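Local coordinates for protein 5'-methylthioadenosine nucleosidase (Arabidopsis thaliana, PDB 2QTT) that is a 5'-methylthioadenosine nucleosidase of the phosphorylase superfamily and binds adenine, at residues Val29-Ala34 / Ile112-Cys117. Residues are numbered along the deposited sequence; the frame is centred on the assembly and turned at random.
Sequences VVFVIA and INAGTC. With ADE (adenine), chain C.
Phe31 faces Ile112 and Val32 faces Asn113 in a parallel pair of neighbouring strands, a worked example of how a sheet is zipped by backbone bonds, reinforced by a side chain and then carried on by a water. Ile112 N gives its hydrogen to Val30 O at 2.8 Å, and Ile112 O receives Val32 N at the same 2.8 Å. The next rung, Ala114 N to Val32 O, stretches to 3.3 Å as the strands diverge. There the amide of Asn113 joins in: with CG anti to the backbone N (chi1 -179°), ND2 reaches across to Val32 O at 2.9 Å, the oxygen close to the amide plane but ND2 itself above the carbonyl plane. The two donors grip this buried oxygen from opposite faces of its carbonyl plane, while Lys221 holds Asn113 OD1. Beyond, a water bridges the widening gap, donating to Ala114 O and accepting from Ala34 N.

Apolar contacts gather around Phe31 and Ile112. Ile112 CB lies over one face of the Phe31 ring, offset toward its rim, a CH-pi contact 4.1 Å from the centroid, whereas Ala114 CB meets the ring edge near CD2. Val29 CG2 closes against Ile112 CG1 at 3.7 Å.

In the central mixed sheet, strand 28-32 lies between strands 72-78 and 110-119, and helix 234-259 covers Phe31 and Ile112; strand 110-119 carries on to Thr116 and Cys117, whose backbone lies beside the bound adenine.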
ATOM      1  N   VAL A  29     -22.647  -1.723   3.624  1.00 19.50           N
ATOM      2  CA  VAL A  29     -21.575  -2.165   2.742  1.00 19.57           C
ATOM      3  C   VAL A  29     -20.714  -0.976   2.315  1.00 19.43           C
ATOM      4  O   VAL A  29     -21.234   0.131   2.108  1.00 19.38           O
ATOM      5  CB  VAL A  29     -22.132  -2.933   1.496  1.00 19.99           C
ATOM      6  CG1 VAL A  29     -23.267  -2.170   0.822  1.00 20.85           C
ATOM      7  CG2 VAL A  29     -21.009  -3.266   0.487  1.00 20.00           C
ATOM      8  N   VAL A  30     -19.394  -1.170   2.219  1.00 18.51           N
ATOM      9  CA  VAL A  30     -18.603  -0.151   1.524  1.00 18.04           C
ATOM     10  C   VAL A  30     -18.019  -0.732   0.232  1.00 16.69           C
ATOM     11  O   VAL A  30     -17.464  -1.844   0.210  1.00 16.00           O
ATOM     12  CB  VAL A  30     -17.486   0.527   2.358  1.00 18.67           C
ATOM     13  CG1 VAL A  30     -18.033   1.250   3.592  1.00 18.34           C
ATOM     14  CG2 VAL A  30     -16.446  -0.444   2.737  1.00 21.42           C
ATOM     15  N   PHE A  31     -18.180   0.020  -0.840  1.00 14.78           N
ATOM     16  CA  PHE A  31     -17.524  -0.287  -2.113  1.00 15.04           C
ATOM     17  C   PHE A  31     -16.217   0.484  -2.175  1.00 14.28           C
ATOM     18  O   PHE A  31     -16.199   1.699  -1.928  1.00 14.28           O
ATOM     19  CB  PHE A  31     -18.385   0.150  -3.298  1.00 15.53           C
ATOM     20  CG  PHE A  31     -19.471  -0.806  -3.642  1.00 16.22           C
ATOM     21  CD1 PHE A  31     -20.672  -0.793  -2.925  1.00 17.49           C
ATOM     22  CD2 PHE A  31     -19.304  -1.719  -4.682  1.00 16.25           C
ATOM     23  CE1 PHE A  31     -21.704  -1.676  -3.243  1.00 18.46           C
ATOM     24  CE2 PHE A  31     -20.327  -2.617  -5.017  1.00 16.70           C
ATOM     25  CZ  PHE A  31     -21.531  -2.597  -4.295  1.00 18.29           C
ATOM     26  N   VAL A  32     -15.135  -0.212  -2.501  1.00 14.01           N
ATOM     27  CA  VAL A  32     -13.849   0.457  -2.762  1.00 14.08           C
ATOM     28  C   VAL A  32     -13.662   0.420  -4.268  1.00 14.15           C
ATOM     29  O   VAL A  32     -13.518  -0.651  -4.860  1.00 14.65           O
ATOM     30  CB  VAL A  32     -12.636  -0.234  -2.060  1.00 14.30           C
ATOM     31  CG1 VAL A  32     -11.351   0.466  -2.434  1.00 13.51           C
ATOM     32  CG2 VAL A  32     -12.804  -0.231  -0.526  1.00 13.92           C
ATOM     33  N   ILE A  33     -13.711   1.591  -4.900  1.00 14.12           N
ATOM     34  CA  ILE A  33     -13.582   1.698  -6.358  1.00 14.31           C
ATOM     35  C   ILE A  33     -12.426   2.644  -6.671  1.00 14.87           C
ATOM     36  O   ILE A  33     -12.458   3.819  -6.289  1.00 15.39           O
ATOM     37  CB  ILE A  33     -14.933   2.130  -7.027  1.00 14.43           C
ATOM     38  CG1 ILE A  33     -16.013   1.077  -6.711  1.00 14.23           C
ATOM     39  CG2 ILE A  33     -14.763   2.256  -8.504  1.00 13.74           C
ATOM     40  CD1 ILE A  33     -17.438   1.403  -7.109  1.00 13.60           C
ATOM     41  N   ALA A  34     -11.395   2.109  -7.329  1.00 15.80           N
ATOM     42  CA  ALA A  34     -10.161   2.863  -7.621  1.00 17.03           C
ATOM     43  C   ALA A  34     -10.376   4.067  -8.532  1.00 17.82           C
ATOM     44  O   ALA A  34      -9.801   5.124  -8.298  1.00 16.70           O
ATOM     45  CB  ALA A  34      -9.113   1.960  -8.217  1.00 16.84           C
ATOM     46  N   ILE A 112     -16.791  -4.405  -0.711  1.00 15.33           N
ATOM     47  CA  ILE A 112     -16.770  -4.884  -2.083  1.00 15.36           C
ATOM     48  C   ILE A 112     -15.795  -4.045  -2.895  1.00 15.14           C
ATOM     49  O   ILE A 112     -16.018  -2.847  -3.117  1.00 14.08           O
ATOM     50  CB  ILE A 112     -18.170  -4.853  -2.742  1.00 15.14           C
ATOM     51  CG1 ILE A 112     -19.216  -5.525  -1.821  1.00 16.61           C
ATOM     52  CG2 ILE A 112     -18.092  -5.440  -4.174  1.00 16.19           C
ATOM     53  CD1 ILE A 112     -20.658  -5.654  -2.375  1.00 15.64           C
ATOM     54  N   ASN A 113     -14.698  -4.677  -3.314  1.00 14.83           N
ATOM     55  CA  ASN A 113     -13.796  -4.079  -4.297  1.00 14.25           C
ATOM     56  C   ASN A 113     -14.343  -4.339  -5.707  1.00 13.73           C
ATOM     57  O   ASN A 113     -14.363  -5.479  -6.179  1.00 12.29           O
ATOM     58  CB  ASN A 113     -12.366  -4.633  -4.123  1.00 14.26           C
ATOM     59  CG  ASN A 113     -11.361  -4.021  -5.114  1.00 15.65           C
ATOM     60  OD1 ASN A 113     -10.519  -4.730  -5.680  1.00 13.22           O
ATOM     61  ND2 ASN A 113     -11.458  -2.691  -5.331  1.00 13.82           N
ATOM     62  N   ALA A 114     -14.815  -3.276  -6.361  1.00 13.33           N
ATOM     63  CA  ALA A 114     -15.390  -3.374  -7.701  1.00 13.75           C
ATOM     64  C   ALA A 114     -14.554  -2.557  -8.656  1.00 14.10           C
ATOM     65  O   ALA A 114     -14.158  -1.447  -8.329  1.00 14.78           O
ATOM     66  CB  ALA A 114     -16.866  -2.858  -7.710  1.00 13.49           C
ATOM     67  N   GLY A 115     -14.265  -3.097  -9.834  1.00 14.42           N
ATOM     68  CA  GLY A 115     -13.571  -2.316 -10.844  1.00 14.86           C
ATOM     69  C   GLY A 115     -13.327  -3.115 -12.104  1.00 15.41           C
ATOM     70  O   GLY A 115     -13.611  -4.315 -12.142  1.00 15.00           O
ATOM     71  N   THR A 116     -12.790  -2.447 -13.120  1.00 15.73           N
ATOM     72  CA  THR A 116     -12.411  -3.094 -14.362  1.00 17.27           C
ATOM     73  C   THR A 116     -10.970  -3.609 -14.225  1.00 17.53           C
ATOM     74  O   THR A 116     -10.204  -3.115 -13.388  1.00 18.33           O
ATOM     75  CB  THR A 116     -12.569  -2.154 -15.579  1.00 17.49           C
ATOM     76  OG1 THR A 116     -11.676  -1.043 -15.447  1.00 19.51           O
ATOM     77  CG2 THR A 116     -14.032  -1.641 -15.696  1.00 17.95           C
ATOM     78  N   CYS A 117     -10.612  -4.617 -15.018  1.00 17.99           N
ATOM     79  CA  CYS A 117      -9.301  -5.281 -14.893  1.00 18.17           C
ATOM     80  C   CYS A 117      -8.942  -5.989 -16.194  1.00 18.10           C
ATOM     81  O   CYS A 117      -9.733  -6.009 -17.140  1.00 18.09           O
ATOM     82  CB  CYS A 117      -9.353  -6.312 -13.756  1.00 18.08           C
ATOM     83  SG  CYS A 117     -10.410  -7.721 -14.126  1.00 21.39           S
TER
HETATM   84  N9  ADE C 268      -6.739  -2.368 -14.845  1.00 36.97           N
HETATM   85  C8  ADE C 268      -7.440  -2.392 -16.026  1.00 36.95           C
HETATM   86  N7  ADE C 268      -6.896  -3.158 -16.951  1.00 37.52           N
HETATM   87  C5  ADE C 268      -5.759  -3.669 -16.333  1.00 36.29           C
HETATM   88  C6  ADE C 268      -4.734  -4.547 -16.759  1.00 35.91           C
HETATM   89  N6  ADE C 268      -4.680  -5.093 -17.975  1.00 36.39           N
HETATM   90  N1  ADE C 268      -3.744  -4.850 -15.890  1.00 35.94           N
HETATM   91  C2  ADE C 268      -3.778  -4.313 -14.663  1.00 36.29           C
HETATM   92  N3  ADE C 268      -4.683  -3.477 -14.152  1.00 36.29           N
HETATM   93  C4  ADE C 268      -5.654  -3.194 -15.037  1.00 36.30           C
HETATM   94  O   HOH W   1     -11.616  -0.498  -8.539  1.00 15.51           O